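Local coordinates for competence/damage-inducible protein CinA (Agrobacterium tumefaciens, PDB 2A9S) that is of unknown function but belongs to the CinA family of competence- and damage-inducible proteins, whose relatives probably act as nicotinamide-nucleotide amidases, at residues Phe57-Thr61 / Asn62-Arg66. Residues are numbered along the deposited sequence; the frame is centred on the assembly and turned at random.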
loop_
_atom_site.group_PDB
_atom_site.type_symbol
_atom_site.label_atom_id
_atom_site.label_comp_id
_atom_site.label_asym_id
_atom_site.label_seq_id
_atom_site.Cartn_x
_atom_site.Cartn_y
_atom_site.Cartn_z
ATOM N N PHE A 57 3.253 4.244 -2.200
ATOM C CA PHE A 57 2.597 4.332 -3.516
ATOM C C PHE A 57 2.397 2.919 -4.008
ATOM O O PHE A 57 3.360 2.150 -4.041
ATOM C CB PHE A 57 3.505 5.057 -4.498
ATOM C CG PHE A 57 4.001 6.406 -4.008
ATOM C CD1 PHE A 57 3.293 7.555 -4.340
ATOM C CD2 PHE A 57 5.148 6.525 -3.223
ATOM C CE1 PHE A 57 3.727 8.811 -3.910
ATOM C CE2 PHE A 57 5.575 7.772 -2.780
ATOM C CZ PHE A 57 4.869 8.903 -3.119
ATOM N N VAL A 58 1.158 2.538 -4.322
ATOM C CA VAL A 58 0.945 1.252 -4.926
ATOM C C VAL A 58 0.591 1.548 -6.364
ATOM O O VAL A 58 -0.483 2.057 -6.641
ATOM C CB VAL A 58 -0.170 0.448 -4.220
ATOM C CG1 VAL A 58 -0.381 -0.883 -4.949
ATOM C CG2 VAL A 58 0.164 0.263 -2.742
ATOM N N THR A 59 1.534 1.269 -7.269
ATOM C CA THR A 59 1.431 1.703 -8.660
ATOM C C THR A 59 1.295 0.433 -9.483
ATOM O O THR A 59 2.243 -0.008 -10.155
ATOM C CB THR A 59 2.660 2.514 -9.069
ATOM O OG1 THR A 59 3.847 1.776 -8.744
ATOM C CG2 THR A 59 2.685 3.863 -8.312
ATOM N N TYR A 60 0.090 -0.121 -9.381
ATOM C CA TYR A 60 -0.235 -1.444 -9.852
ATOM C C TYR A 60 -0.297 -1.423 -11.368
ATOM O O TYR A 60 -0.004 -2.425 -12.004
ATOM C CB TYR A 60 -1.560 -1.953 -9.204
ATOM C CG TYR A 60 -1.560 -3.473 -9.039
ATOM C CD1 TYR A 60 -0.543 -4.109 -8.295
ATOM C CD2 TYR A 60 -2.530 -4.284 -9.663
ATOM C CE1 TYR A 60 -0.494 -5.517 -8.147
ATOM C CE2 TYR A 60 -2.493 -5.704 -9.515
ATOM C CZ TYR A 60 -1.466 -6.304 -8.760
ATOM O OH TYR A 60 -1.406 -7.674 -8.598
ATOM N N THR A 61 -0.664 -0.272 -11.942
ATOM C CA THR A 61 -0.664 -0.058 -13.400
ATOM C C THR A 61 0.492 0.792 -13.936
ATOM O O THR A 61 1.138 1.558 -13.208
ATOM C CB THR A 61 -1.946 0.695 -13.839
ATOM O OG1 THR A 61 -2.026 1.928 -13.103
ATOM C CG2 THR A 61 -3.199 -0.121 -13.588
ATOM N N ASN A 62 0.719 0.712 -15.239
ATOM C CA ASN A 62 1.668 1.620 -15.896
ATOM C C ASN A 62 1.322 3.123 -15.843
ATOM O O ASN A 62 2.224 3.965 -15.706
ATOM C CB ASN A 62 1.961 1.145 -17.327
ATOM C CG ASN A 62 2.950 -0.016 -17.363
ATOM O OD1 ASN A 62 3.244 -0.655 -16.335
ATOM N ND2 ASN A 62 3.476 -0.296 -18.543
ATOM N N ASP A 63 0.029 3.447 -15.951
ATOM C CA ASP A 63 -0.471 4.810 -15.712
ATOM C C ASP A 63 -0.028 5.298 -14.320
ATOM O O ASP A 63 0.516 6.393 -14.168
ATOM C CB ASP A 63 -2.008 4.841 -15.748
ATOM C CG ASP A 63 -2.605 4.575 -17.138
ATOM O OD1 ASP A 63 -2.086 5.091 -18.157
ATOM O OD2 ASP A 63 -3.661 3.885 -17.195
ATOM N N ALA A 64 -0.266 4.477 -13.296
ATOM C CA ALA A 64 0.120 4.859 -11.943
ATOM C C ALA A 64 1.641 5.127 -11.811
ATOM O O ALA A 64 2.042 6.101 -11.161
ATOM C CB ALA A 64 -0.356 3.805 -10.938
ATOM N N LYS A 65 2.480 4.279 -12.429
ATOM C CA LYS A 65 3.950 4.444 -12.369
ATOM C C LYS A 65 4.343 5.809 -12.938
ATOM O O LYS A 65 5.096 6.568 -12.319
ATOM C CB LYS A 65 4.693 3.310 -13.088
ATOM C CG LYS A 65 4.508 1.919 -12.438
ATOM C CD LYS A 65 5.151 0.843 -13.289
ATOM C CE LYS A 65 5.025 -0.508 -12.631
ATOM N NZ LYS A 65 3.663 -1.077 -12.581
ATOM N N ARG A 66 3.756 6.130 -14.087
ATOM C CA ARG A 66 3.914 7.450 -14.736
ATOM C C ARG A 66 3.435 8.640 -13.866
ATOM O O ARG A 66 4.248 9.515 -13.564
ATOM C CB ARG A 66 3.236 7.464 -16.119
ATOM C CG ARG A 66 3.935 6.627 -17.199
ATOM C CD ARG A 66 3.240 6.762 -18.590
ATOM N NE ARG A 66 1.927 6.097 -18.642
ATOM C CZ ARG A 66 1.661 4.955 -19.292
ATOM N NH1 ARG A 66 2.611 4.324 -19.976
ATOM N NH2 ARG A 66 0.432 4.437 -19.262
#
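Thr61 OG1 accepts from Ala64 N at 3.1 Å, with an N-H...O angle of 158°. The hydroxyl is brought over the first helical turn because chi1 of 56° sets OG1 between the backbone N and the carbonyl carbon of Thr61. Ala64 CB lies 3.3 Å from the same Thr61 OG1 and also packs on Thr59, with 3.8 Å between the CB atoms of Thr59 and Ala64. Thr59 CG2 lies along the backbone of Ala64, 3.7 Å from Ala64 O. This buried side is the tight one; Thr59 OG1 is enclosed in it without a polar partner, nearest to Lys65 CG.

The arrangement is a helix N-cap: Thr61 ends the turn after strand 53-59 and starts helix 62-69. That strand is outermost within this chain, although Val58 pairs antiparallel with a strand of the second subunit and the sheet runs on. Lys65 N adds a backbone hydrogen bond to Thr61 O at 3.1 Å. The Lys65 side chain runs back toward the strand, extended until a bend at chi4 (70°) delivers NZ to Thr59 O, 3.0 Å away and tilted only slightly from the carbonyl plane. Ser33 OG is a second hydrogen-bond partner of this ammonium group, which thus joins the Thr59 carbonyl to Ser33, just after strand 28-32.

The side chains of Asn62 and Asp63, by contrast, lie on the looser, partly exposed side and have little contact with 57-61. There Asp63 OD1 is met from above its carboxylate plane by Arg66 NH2 at 2.8 Å, a salt bridge one turn along the helix. Asp63 also packs on Arg55 of the second subunit, whose Asp54 makes a weak hydrogen bond with Thr61 OG1.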